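PDB 1ZWX: sphingomyelinase-c from Listeria ivanovii, which belongs to the endonuclease/exonuclease/phosphatase family, whose DNase I-like fold packs two beta sheets together. Local coordinates for residues M44-L52 against L64-Y72. Residues are numbered along the deposited sequence; the frame is centred on the assembly and turned at random.
Sequences MKNNDVVIL and LLNNLREMY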
ATOM      1  N   MET A  44       5.557   1.717  12.943  1.00 27.69           N
ATOM      2  CA  MET A  44       4.097   1.781  12.913  1.00 27.89           C
ATOM      3  C   MET A  44       3.503   2.801  13.884  1.00 28.73           C
ATOM      4  O   MET A  44       2.324   3.111  13.808  1.00 28.27           O
ATOM      5  CB  MET A  44       3.481   0.396  13.126  1.00 27.66           C
ATOM      6  CG  MET A  44       3.575  -0.461  11.858  1.00 28.40           C
ATOM      7  SD  MET A  44       2.456   0.197  10.581  1.00 28.67           S
ATOM      8  CE  MET A  44       2.456  -1.131   9.360  1.00 29.18           C
ATOM      9  N   LYS A  45       4.331   3.333  14.768  1.00 29.39           N
ATOM     10  CA  LYS A  45       3.853   4.356  15.732  1.00 30.41           C
ATOM     11  C   LYS A  45       3.917   5.761  15.127  1.00 30.21           C
ATOM     12  O   LYS A  45       4.636   6.005  14.154  1.00 29.80           O
ATOM     13  CB  LYS A  45       4.721   4.331  16.991  1.00 29.96           C
ATOM     14  CG  LYS A  45       4.834   2.973  17.643  1.00 32.71           C
ATOM     15  CD  LYS A  45       5.880   2.989  18.754  1.00 35.07           C
ATOM     16  CE  LYS A  45       5.980   1.627  19.450  1.00 35.96           C
ATOM     17  NZ  LYS A  45       4.649   0.993  19.721  1.00 34.64           N
ATOM     18  N   ASN A  46       3.159   6.681  15.721  1.00 30.64           N
ATOM     19  CA  ASN A  46       3.265   8.107  15.428  1.00 31.40           C
ATOM     20  C   ASN A  46       2.879   8.522  14.000  1.00 30.65           C
ATOM     21  O   ASN A  46       3.420   9.502  13.465  1.00 30.70           O
ATOM     22  CB  ASN A  46       4.661   8.630  15.770  1.00 32.06           C
ATOM     23  CG  ASN A  46       5.102   8.245  17.163  1.00 36.09           C
ATOM     24  OD1 ASN A  46       4.317   8.337  18.135  1.00 37.37           O
ATOM     25  ND2 ASN A  46       6.361   7.771  17.276  1.00 37.96           N
ATOM     26  N   ASN A  47       1.938   7.798  13.389  1.00 29.05           N
ATOM     27  CA  ASN A  47       1.417   8.198  12.077  1.00 27.76           C
ATOM     28  C   ASN A  47       0.040   8.786  12.245  1.00 26.15           C
ATOM     29  O   ASN A  47      -0.673   8.397  13.161  1.00 27.39           O
ATOM     30  CB  ASN A  47       1.346   6.959  11.137  1.00 25.94           C
ATOM     31  CG  ASN A  47       2.722   6.396  10.828  1.00 27.39           C
ATOM     32  OD1 ASN A  47       3.119   5.314  11.329  1.00 29.67           O
ATOM     33  ND2 ASN A  47       3.488   7.132  10.048  1.00 27.97           N
ATOM     34  N   ASP A  48      -0.379   9.655  11.336  1.00 25.03           N
ATOM     35  CA  ASP A  48      -1.773  10.029  11.271  1.00 24.64           C
ATOM     36  C   ASP A  48      -2.612   8.931  10.654  1.00 23.79           C
ATOM     37  O   ASP A  48      -3.735   8.670  11.076  1.00 23.44           O
ATOM     38  CB  ASP A  48      -1.915  11.345  10.495  1.00 24.81           C
ATOM     39  CG  ASP A  48      -1.281  12.507  11.248  1.00 27.04           C
ATOM     40  OD1 ASP A  48      -1.826  12.878  12.306  1.00 32.46           O
ATOM     41  OD2 ASP A  48      -0.212  12.974  10.843  1.00 28.00           O
ATOM     42  N   VAL A  49      -2.052   8.296   9.614  1.00 24.17           N
ATOM     43  CA  VAL A  49      -2.782   7.339   8.778  1.00 22.50           C
ATOM     44  C   VAL A  49      -1.766   6.261   8.355  1.00 21.83           C
ATOM     45  O   VAL A  49      -0.563   6.548   8.141  1.00 21.77           O
ATOM     46  CB  VAL A  49      -3.422   8.035   7.507  1.00 23.60           C
ATOM     47  CG1 VAL A  49      -3.945   6.998   6.511  1.00 23.17           C
ATOM     48  CG2 VAL A  49      -4.573   8.985   7.899  1.00 24.33           C
ATOM     49  N   VAL A  50      -2.230   5.015   8.281  1.00 20.99           N
ATOM     50  CA  VAL A  50      -1.370   3.919   7.792  1.00 20.90           C
ATOM     51  C   VAL A  50      -2.109   3.227   6.667  1.00 19.58           C
ATOM     52  O   VAL A  50      -3.308   2.923   6.780  1.00 20.35           O
ATOM     53  CB  VAL A  50      -1.042   2.859   8.889  1.00 20.98           C
ATOM     54  CG1 VAL A  50      -0.354   1.602   8.247  1.00 23.08           C
ATOM     55  CG2 VAL A  50      -0.103   3.432   9.955  1.00 21.57           C
ATOM     56  N   ILE A  51      -1.400   2.999   5.558  1.00 20.03           N
ATOM     57  CA  ILE A  51      -1.984   2.296   4.395  1.00 19.58           C
ATOM     58  C   ILE A  51      -1.361   0.915   4.360  1.00 19.65           C
ATOM     59  O   ILE A  51      -0.156   0.802   4.430  1.00 20.03           O
ATOM     60  CB  ILE A  51      -1.645   3.017   3.060  1.00 19.89           C
ATOM     61  CG1 ILE A  51      -2.305   4.407   3.030  1.00 21.55           C
ATOM     62  CG2 ILE A  51      -2.069   2.116   1.833  1.00 19.66           C
ATOM     63  CD1 ILE A  51      -1.839   5.283   1.804  1.00 20.57           C
ATOM     64  N   LEU A  52      -2.193  -0.130   4.298  1.00 19.84           N
ATOM     65  CA  LEU A  52      -1.661  -1.496   4.206  1.00 19.94           C
ATOM     66  C   LEU A  52      -1.948  -2.091   2.829  1.00 18.24           C
ATOM     67  O   LEU A  52      -2.992  -1.817   2.263  1.00 18.69           O
ATOM     68  CB  LEU A  52      -2.334  -2.381   5.250  1.00 19.95           C
ATOM     69  CG  LEU A  52      -2.172  -1.908   6.690  1.00 21.43           C
ATOM     70  CD1 LEU A  52      -2.981  -2.852   7.577  1.00 26.64           C
ATOM     71  CD2 LEU A  52      -0.697  -1.906   7.107  1.00 22.68           C
ATOM     72  N   LEU A  64      -3.504  -8.475  12.359  1.00 24.90           N
ATOM     73  CA  LEU A  64      -2.748  -7.232  12.231  1.00 24.77           C
ATOM     74  C   LEU A  64      -3.658  -6.022  12.497  1.00 24.31           C
ATOM     75  O   LEU A  64      -3.293  -5.127  13.256  1.00 24.90           O
ATOM     76  CB  LEU A  64      -2.113  -7.123  10.835  1.00 23.83           C
ATOM     77  CG  LEU A  64      -1.445  -5.794  10.502  1.00 23.54           C
ATOM     78  CD1 LEU A  64      -0.348  -5.403  11.491  1.00 21.72           C
ATOM     79  CD2 LEU A  64      -0.899  -5.890   9.092  1.00 24.19           C
ATOM     80  N   LEU A  65      -4.821  -6.007  11.868  1.00 24.66           N
ATOM     81  CA  LEU A  65      -5.736  -4.884  11.984  1.00 25.20           C
ATOM     82  C   LEU A  65      -6.203  -4.768  13.439  1.00 26.23           C
ATOM     83  O   LEU A  65      -6.315  -3.686  13.997  1.00 24.61           O
ATOM     84  CB  LEU A  65      -6.919  -5.078  11.046  1.00 24.47           C
ATOM     85  CG  LEU A  65      -6.490  -4.870   9.568  1.00 24.60           C
ATOM     86  CD1 LEU A  65      -7.586  -5.337   8.686  1.00 24.15           C
ATOM     87  CD2 LEU A  65      -6.188  -3.387   9.370  1.00 26.04           C
ATOM     88  N   ASN A  66      -6.414  -5.914  14.065  1.00 27.55           N
ATOM     89  CA  ASN A  66      -6.722  -5.928  15.494  1.00 29.22           C
ATOM     90  C   ASN A  66      -5.639  -5.405  16.415  1.00 28.57           C
ATOM     91  O   ASN A  66      -5.923  -4.596  17.318  1.00 28.60           O
ATOM     92  CB  ASN A  66      -7.209  -7.302  15.914  1.00 30.40           C
ATOM     93  CG  ASN A  66      -8.651  -7.283  16.204  1.00 36.25           C
ATOM     94  OD1 ASN A  66      -9.489  -7.541  15.338  1.00 42.54           O
ATOM     95  ND2 ASN A  66      -8.973  -6.879  17.423  1.00 40.74           N
ATOM     96  N   ASN A  67      -4.409  -5.838  16.175  1.00 27.61           N
ATOM     97  CA  ASN A  67      -3.245  -5.340  16.876  1.00 28.12           C
ATOM     98  C   ASN A  67      -3.070  -3.831  16.731  1.00 28.49           C
ATOM     99  O   ASN A  67      -2.419  -3.195  17.571  1.00 28.08           O
ATOM    100  CB  ASN A  67      -1.963  -5.988  16.342  1.00 27.82           C
ATOM    101  CG  ASN A  67      -1.839  -7.476  16.695  1.00 29.87           C
ATOM    102  OD1 ASN A  67      -2.596  -7.986  17.493  1.00 28.29           O
ATOM    103  ND2 ASN A  67      -0.876  -8.173  16.061  1.00 30.55           N
ATOM    104  N   LEU A  68      -3.593  -3.281  15.630  1.00 28.67           N
ATOM    105  CA  LEU A  68      -3.368  -1.866  15.292  1.00 28.73           C
ATOM    106  C   LEU A  68      -4.448  -0.948  15.860  1.00 29.18           C
ATOM    107  O   LEU A  68      -4.334   0.288  15.770  1.00 28.50           O
ATOM    108  CB  LEU A  68      -3.287  -1.686  13.756  1.00 28.25           C
ATOM    109  CG  LEU A  68      -1.979  -2.138  13.076  1.00 25.69           C
ATOM    110  CD1 LEU A  68      -2.104  -2.030  11.561  1.00 25.58           C
ATOM    111  CD2 LEU A  68      -0.766  -1.350  13.585  1.00 24.86           C
ATOM    112  N   ARG A  69      -5.497  -1.553  16.420  1.00 30.18           N
ATOM    113  CA  ARG A  69      -6.661  -0.834  16.938  1.00 32.11           C
ATOM    114  C   ARG A  69      -6.336   0.166  18.048  1.00 32.42           C
ATOM    115  O   ARG A  69      -6.964   1.224  18.128  1.00 32.47           O
ATOM    116  CB  ARG A  69      -7.710  -1.800  17.473  1.00 31.78           C
ATOM    117  CG  ARG A  69      -8.577  -2.438  16.464  1.00 35.99           C
ATOM    118  CD  ARG A  69      -9.684  -1.523  15.984  1.00 40.19           C
ATOM    119  NE  ARG A  69     -10.574  -2.267  15.084  1.00 44.78           N
ATOM    120  CZ  ARG A  69     -11.450  -1.719  14.244  1.00 47.02           C
ATOM    121  NH1 ARG A  69     -11.581  -0.396  14.152  1.00 48.72           N
ATOM    122  NH2 ARG A  69     -12.196  -2.501  13.475  1.00 47.78           N
ATOM    123  N   GLU A  70      -5.377  -0.179  18.898  1.00 33.12           N
ATOM    124  CA  GLU A  70      -5.006   0.692  20.005  1.00 33.63           C
ATOM    125  C   GLU A  70      -4.529   2.040  19.474  1.00 33.70           C
ATOM    126  O   GLU A  70      -5.027   3.089  19.887  1.00 33.06           O
ATOM    127  CB  GLU A  70      -3.927   0.026  20.877  1.00 34.44           C
ATOM    128  CG  GLU A  70      -3.067   0.976  21.704  0.50 35.62           C
ATOM    129  CD  GLU A  70      -3.644   1.276  23.069  0.50 37.76           C
ATOM    130  OE1 GLU A  70      -4.886   1.274  23.218  0.50 39.65           O
ATOM    131  OE2 GLU A  70      -2.844   1.521  24.001  0.50 38.54           O
ATOM    132  N   MET A  71      -3.578   1.996  18.547  1.00 33.08           N
ATOM    133  CA  MET A  71      -2.993   3.194  17.987  1.00 33.57           C
ATOM    134  C   MET A  71      -3.906   3.798  16.926  1.00 31.93           C
ATOM    135  O   MET A  71      -3.973   5.014  16.802  1.00 31.67           O
ATOM    136  CB  MET A  71      -1.634   2.881  17.383  1.00 34.05           C
ATOM    137  CG  MET A  71      -0.590   2.406  18.389  1.00 35.09           C
ATOM    138  SD  MET A  71       1.015   2.227  17.614  1.00 38.10           S
ATOM    139  CE  MET A  71       0.656   0.893  16.446  1.00 35.35           C
ATOM    140  N   TYR A  72      -4.606   2.948  16.167  1.00 30.22           N
ATOM    141  CA  TYR A  72      -5.391   3.390  15.024  1.00 28.66           C
ATOM    142  C   TYR A  72      -6.792   2.795  15.060  1.00 28.13           C
ATOM    143  O   TYR A  72      -7.084   1.880  14.292  1.00 27.10           O
ATOM    144  CB  TYR A  72      -4.675   3.038  13.690  1.00 27.70           C
ATOM    145  CG  TYR A  72      -3.252   3.534  13.650  1.00 26.67           C
ATOM    146  CD1 TYR A  72      -2.972   4.899  13.493  1.00 25.20           C
ATOM    147  CD2 TYR A  72      -2.179   2.654  13.815  1.00 22.67           C
ATOM    148  CE1 TYR A  72      -1.682   5.363  13.490  1.00 26.06           C
ATOM    149  CE2 TYR A  72      -0.874   3.113  13.822  1.00 23.06           C
ATOM    150  CZ  TYR A  72      -0.641   4.484  13.659  1.00 26.59           C
ATOM    151  OH  TYR A  72       0.632   4.968  13.650  1.00 27.06           O
TER
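Tyr72 OH is gripped twice by the turn that leads into strand 49-55: it donates to Met44 O at 2.5 Å, from 25° off the carbonyl plane, and accepts from Asn47 N at 3.1 Å, the latter bond bent to 149° at the hydrogen. Met44 O and Asn47 O both lie at the rim of the phenol, in its plane, Asn47 O only 3.2 Å from Tyr72 CE1. The ring lies between Val50 CG2, which makes a CH-pi contact over one face, 4.2 Å from the centroid, and Met71 CB, from the residue just before it, over the opposite face. Met71 bends at its last torsion (chi3 -65°); SD packs 3.9 Å from Lys45 CG, and CE rests near Met44 O. Farther along, Leu52 CD1 enters a cluster of three leucines, meeting Leu65 CD2 at 3.7 Å, Leu64 CD2 tip to tip, and Leu68 CD1 at 4.2 Å. Helix 31-39 adds Ile38 against Met44 and Leu64. Helix 58-67 and the residues after it are thus packed onto strand 49-55, an inner strand of one of the two sheets, and the buried phenol supplies the backbone of the 44-47 turn, at Asn47 N and Met44 O, with an acceptor and a donor.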